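Local atomic coordinates of glycoside hydrolase family protein (Novosphingobium sp. PP1Y, PDB entry 6Q2F), a protein that probably hydrolyses alpha-L-rhamnosides as an alpha-L-rhamnosidase, releasing terminal rhamnose from glycosylated substrates. Residues A[239-251]-A[365-377]. Numbering follows the deposited sequence.
Sequences ALVDADIAGGVTL and PIMVGQFELHSDA
Val249 O accepts a short, nearly straight bond from Val368 N (2.8 Å), and the CA-H of Met367 adds a weaker contact to the same oxygen. Val249 N returns a bond to Val368 O, making an antiparallel hydrogen-bonded pair. Strand 249-251 is an edge strand of a four-stranded antiparallel sheet, paired with strand 366-374. This sheet and the six-stranded one that includes strand 260-265 are consistent with a galactose-binding-like jelly-roll sandwich. Leu251 CD1 meets Val368 CG2 at 3.7 Å, and Leu251 reaches Leu261 in the facing sheet. Leu240 CD2 lies against Phe371 CB (3.8 Å), the two side chains running the same way, and both touch Leu263. Phe371 N gives Leu240 O a weak bond.

Gly369 and Gln370 form a classic beta bulge opposite Phe277. A side chain at Gly369 would run into Ile245 O, which instead receives a CA-H contact from Gly369 CA (3.2 Å). Gln370 is almost fully extended, with CG anti to the backbone N (chi1 -178°). Its amide therefore runs alongside Ile245, with OE1 3.4 Å from Ile245 CG2. NE2 donates within the amide plane to Glu372 OE1 (3.2 Å), approaching from above the carboxylate plane. Without this amide, as with an alanine here, Glu372 OE1 would probably lose this donor and a gap would open beside Ile245 CG2. On the face of the sheet opposite Val368, the bent side chain of selenomethionine Met367 places SE 3.4 Å from Gly248 N and CE 3.6 Å from Ala246 O.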
loop_
_atom_site.group_PDB
_atom_site.type_symbol
_atom_site.label_atom_id
_atom_site.label_comp_id
_atom_site.label_asym_id
_atom_site.label_seq_id
_atom_site.Cartn_x
_atom_site.Cartn_y
_atom_site.Cartn_z
ATOM N N ALA A 239 -30.801 17.704 24.779
ATOM C CA ALA A 239 -29.606 17.933 23.976
ATOM C C ALA A 239 -29.118 16.676 23.268
ATOM O O ALA A 239 -28.256 16.780 22.392
ATOM C CB ALA A 239 -28.479 18.500 24.844
ATOM N N LEU A 240 -29.645 15.500 23.615
ATOM C CA LEU A 240 -29.258 14.292 22.895
ATOM C C LEU A 240 -29.919 14.215 21.517
ATOM O O LEU A 240 -29.349 13.598 20.606
ATOM C CB LEU A 240 -29.595 13.058 23.732
ATOM C CG LEU A 240 -28.863 12.957 25.079
ATOM C CD1 LEU A 240 -29.551 11.980 26.026
ATOM C CD2 LEU A 240 -27.407 12.564 24.840
ATOM N N VAL A 241 -31.108 14.819 21.345
ATOM C CA VAL A 241 -31.779 14.934 20.049
ATOM C C VAL A 241 -31.557 16.320 19.464
ATOM O O VAL A 241 -32.245 16.721 18.519
ATOM C CB VAL A 241 -33.291 14.684 20.158
ATOM C CG1 VAL A 241 -33.963 14.937 18.810
ATOM C CG2 VAL A 241 -33.607 13.281 20.717
ATOM N N ASP A 242 -30.624 17.072 20.034
ATOM C CA ASP A 242 -30.438 18.439 19.586
ATOM C C ASP A 242 -30.140 18.464 18.088
ATOM O O ASP A 242 -29.660 17.486 17.503
ATOM C CB ASP A 242 -29.302 19.095 20.362
ATOM C CG ASP A 242 -29.691 20.434 20.922
ATOM O OD1 ASP A 242 -30.745 20.968 20.506
ATOM O OD2 ASP A 242 -28.939 20.952 21.771
ATOM N N ALA A 243 -30.449 19.599 17.461
ATOM C CA ALA A 243 -29.979 19.842 16.102
ATOM C C ALA A 243 -28.464 19.712 15.996
ATOM O O ALA A 243 -27.951 19.461 14.900
ATOM C CB ALA A 243 -30.424 21.235 15.635
ATOM N N ASP A 244 -27.747 19.872 17.113
ATOM C CA ASP A 244 -26.294 19.736 17.178
ATOM C C ASP A 244 -25.945 18.334 17.672
ATOM O O ASP A 244 -25.913 18.079 18.880
ATOM C CB ASP A 244 -25.701 20.805 18.091
ATOM C CG ASP A 244 -24.188 20.718 18.183
ATOM O OD1 ASP A 244 -23.583 19.994 17.362
ATOM O OD2 ASP A 244 -23.601 21.378 19.073
ATOM N N ILE A 245 -25.649 17.433 16.730
ATOM C CA ILE A 245 -25.228 16.080 17.078
ATOM C C ILE A 245 -23.852 16.036 17.728
ATOM O O ILE A 245 -23.485 15.006 18.305
ATOM C CB ILE A 245 -25.244 15.170 15.832
ATOM C CG1 ILE A 245 -24.349 15.748 14.734
ATOM C CG2 ILE A 245 -26.667 14.981 15.323
ATOM C CD1 ILE A 245 -24.499 15.054 13.403
ATOM N N ALA A 246 -23.075 17.114 17.642
ATOM C CA ALA A 246 -21.806 17.204 18.356
ATOM C C ALA A 246 -21.945 17.783 19.759
ATOM O O ALA A 246 -20.981 17.743 20.525
ATOM C CB ALA A 246 -20.806 18.052 17.564
ATOM N N GLY A 247 -23.107 18.325 20.110
ATOM C CA GLY A 247 -23.286 18.932 21.414
ATOM C C GLY A 247 -24.393 18.294 22.220
ATOM O O GLY A 247 -25.575 18.454 21.903
ATOM N N GLY A 248 -24.022 17.571 23.272
ATOM C CA GLY A 248 -25.003 16.892 24.089
ATOM C C GLY A 248 -24.740 17.039 25.569
ATOM O O GLY A 248 -24.892 18.130 26.127
ATOM N N VAL A 249 -24.348 15.949 26.217
ATOM C CA VAL A 249 -24.119 15.933 27.652
ATOM C C VAL A 249 -22.721 15.399 27.919
ATOM O O VAL A 249 -22.207 14.556 27.180
ATOM C CB VAL A 249 -25.168 15.080 28.390
ATOM C CG1 VAL A 249 -26.550 15.628 28.137
ATOM C CG2 VAL A 249 -25.090 13.626 27.930
ATOM N N THR A 250 -22.100 15.906 28.982
ATOM C CA THR A 250 -20.822 15.387 29.458
ATOM C C THR A 250 -21.086 14.317 30.509
ATOM O O THR A 250 -21.965 14.469 31.360
ATOM C CB THR A 250 -19.959 16.503 30.043
ATOM O OG1 THR A 250 -20.178 17.711 29.305
ATOM C CG2 THR A 250 -18.493 16.147 29.946
ATOM N N LEU A 251 -20.344 13.220 30.431
ATOM C CA LEU A 251 -20.541 12.102 31.342
ATOM C C LEU A 251 -19.502 12.153 32.451
ATOM O O LEU A 251 -18.346 12.517 32.217
ATOM C CB LEU A 251 -20.454 10.764 30.602
ATOM C CG LEU A 251 -21.547 10.431 29.587
ATOM C CD1 LEU A 251 -21.281 9.077 28.948
ATOM C CD2 LEU A 251 -22.912 10.450 30.242
ATOM N N PRO A 365 -12.961 14.868 29.473
ATOM C CA PRO A 365 -14.378 15.175 29.386
ATOM C C PRO A 365 -15.026 14.301 28.356
ATOM O O PRO A 365 -14.815 14.536 27.178
ATOM C CB PRO A 365 -14.379 16.604 28.865
ATOM C CG PRO A 365 -13.093 16.764 28.136
ATOM C CD PRO A 365 -12.199 15.597 28.451
ATOM N N ILE A 366 -15.802 13.320 28.769
ATOM C CA ILE A 366 -16.444 12.451 27.815
ATOM C C ILE A 366 -17.829 12.964 27.475
ATOM O O ILE A 366 -18.762 12.765 28.204
ATOM C CB ILE A 366 -16.548 11.062 28.415
ATOM C CG1 ILE A 366 -15.191 10.555 28.804
ATOM C CG2 ILE A 366 -17.165 10.137 27.418
ATOM C CD1 ILE A 366 -14.251 10.494 27.636
HETATM N N MSE A 367 -17.945 13.643 26.355
HETATM C CA MSE A 367 -19.204 14.177 25.955
HETATM C C MSE A 367 -19.839 13.260 24.971
HETATM O O MSE A 367 -19.133 12.722 24.126
HETATM C CB MSE A 367 -18.872 15.559 25.403
HETATM C CG MSE A 367 -19.647 15.978 24.169
HETATM SE SE MSE A 367 -20.824 17.484 24.539
HETATM C CE MSE A 367 -19.718 18.859 23.706
ATOM N N VAL A 368 -21.144 13.075 25.072
ATOM C CA VAL A 368 -21.908 12.273 24.158
ATOM C C VAL A 368 -22.747 13.306 23.451
ATOM O O VAL A 368 -23.609 13.891 24.033
ATOM C CB VAL A 368 -22.777 11.271 24.858
ATOM C CG1 VAL A 368 -23.784 10.685 23.903
ATOM C CG2 VAL A 368 -21.920 10.184 25.435
ATOM N N GLY A 369 -22.465 13.547 22.184
ATOM C CA GLY A 369 -23.159 14.578 21.439
ATOM C C GLY A 369 -24.569 14.207 21.021
ATOM O O GLY A 369 -25.466 15.050 21.048
ATOM N N GLN A 370 -24.781 12.955 20.629
ATOM C CA GLN A 370 -26.089 12.484 20.210
ATOM C C GLN A 370 -26.325 11.089 20.763
ATOM O O GLN A 370 -25.430 10.238 20.732
ATOM C CB GLN A 370 -26.213 12.453 18.680
ATOM C CG GLN A 370 -27.582 12.005 18.176
ATOM C CD GLN A 370 -27.618 11.845 16.666
ATOM O OE1 GLN A 370 -26.587 11.674 16.034
ATOM N NE2 GLN A 370 -28.809 11.911 16.085
ATOM N N PHE A 371 -27.542 10.859 21.255
ATOM C CA PHE A 371 -27.967 9.524 21.671
ATOM C C PHE A 371 -29.480 9.488 21.486
ATOM O O PHE A 371 -30.223 9.987 22.338
ATOM C CB PHE A 371 -27.564 9.225 23.109
ATOM C CG PHE A 371 -27.904 7.831 23.558
ATOM C CD1 PHE A 371 -28.147 6.821 22.636
ATOM C CD2 PHE A 371 -27.988 7.531 24.904
ATOM C CE1 PHE A 371 -28.462 5.538 23.050
ATOM C CE2 PHE A 371 -28.305 6.246 25.323
ATOM C CZ PHE A 371 -28.543 5.252 24.394
ATOM N N GLU A 372 -29.921 8.902 20.377
ATOM C CA GLU A 372 -31.305 8.991 19.931
ATOM C C GLU A 372 -31.872 7.593 19.748
ATOM O O GLU A 372 -31.283 6.770 19.039
ATOM C CB GLU A 372 -31.386 9.779 18.620
ATOM C CG GLU A 372 -32.789 10.112 18.148
ATOM C CD GLU A 372 -32.784 11.209 17.093
ATOM O OE1 GLU A 372 -31.807 11.999 17.061
ATOM O OE2 GLU A 372 -33.755 11.283 16.303
ATOM N N LEU A 373 -33.009 7.329 20.383
ATOM C CA LEU A 373 -33.725 6.074 20.211
ATOM C C LEU A 373 -34.880 6.279 19.234
ATOM O O LEU A 373 -35.536 7.325 19.243
ATOM C CB LEU A 373 -34.248 5.553 21.552
ATOM C CG LEU A 373 -33.217 5.447 22.681
ATOM C CD1 LEU A 373 -33.834 4.856 23.935
ATOM C CD2 LEU A 373 -32.018 4.627 22.250
ATOM N N HIS A 374 -35.126 5.274 18.397
ATOM C CA HIS A 374 -36.132 5.349 17.344
ATOM C C HIS A 374 -37.173 4.252 17.522
ATOM O O HIS A 374 -36.824 3.093 17.776
ATOM C CB HIS A 374 -35.486 5.222 15.963
ATOM C CG HIS A 374 -34.525 6.321 15.638
ATOM N ND1 HIS A 374 -34.934 7.545 15.154
ATOM C CD2 HIS A 374 -33.174 6.380 15.717
ATOM C CE1 HIS A 374 -33.879 8.314 14.953
ATOM N NE2 HIS A 374 -32.798 7.631 15.284
ATOM N N SER A 375 -38.451 4.616 17.371
ATOM C CA SER A 375 -39.506 3.605 17.341
ATOM C C SER A 375 -39.408 2.752 16.084
ATOM O O SER A 375 -39.675 1.547 16.122
ATOM C CB SER A 375 -40.885 4.262 17.405
ATOM O OG SER A 375 -40.898 5.388 18.261
ATOM N N ASP A 376 -39.042 3.359 14.959
ATOM C CA ASP A 376 -39.045 2.665 13.683
ATOM C C ASP A 376 -37.705 1.982 13.415
ATOM O O ASP A 376 -36.689 2.248 14.064
ATOM C CB ASP A 376 -39.389 3.628 12.543
ATOM C CG ASP A 376 -38.639 4.948 12.638
ATOM O OD1 ASP A 376 -38.166 5.295 13.744
ATOM O OD2 ASP A 376 -38.535 5.650 11.606
ATOM N N ALA A 377 -37.724 1.080 12.443
ATOM C CA ALA A 377 -36.524 0.394 11.997
ATOM C C ALA A 377 -35.804 1.257 10.973
ATOM O O ALA A 377 -36.407 1.692 9.988
ATOM C CB ALA A 377 -36.881 -0.966 11.394
#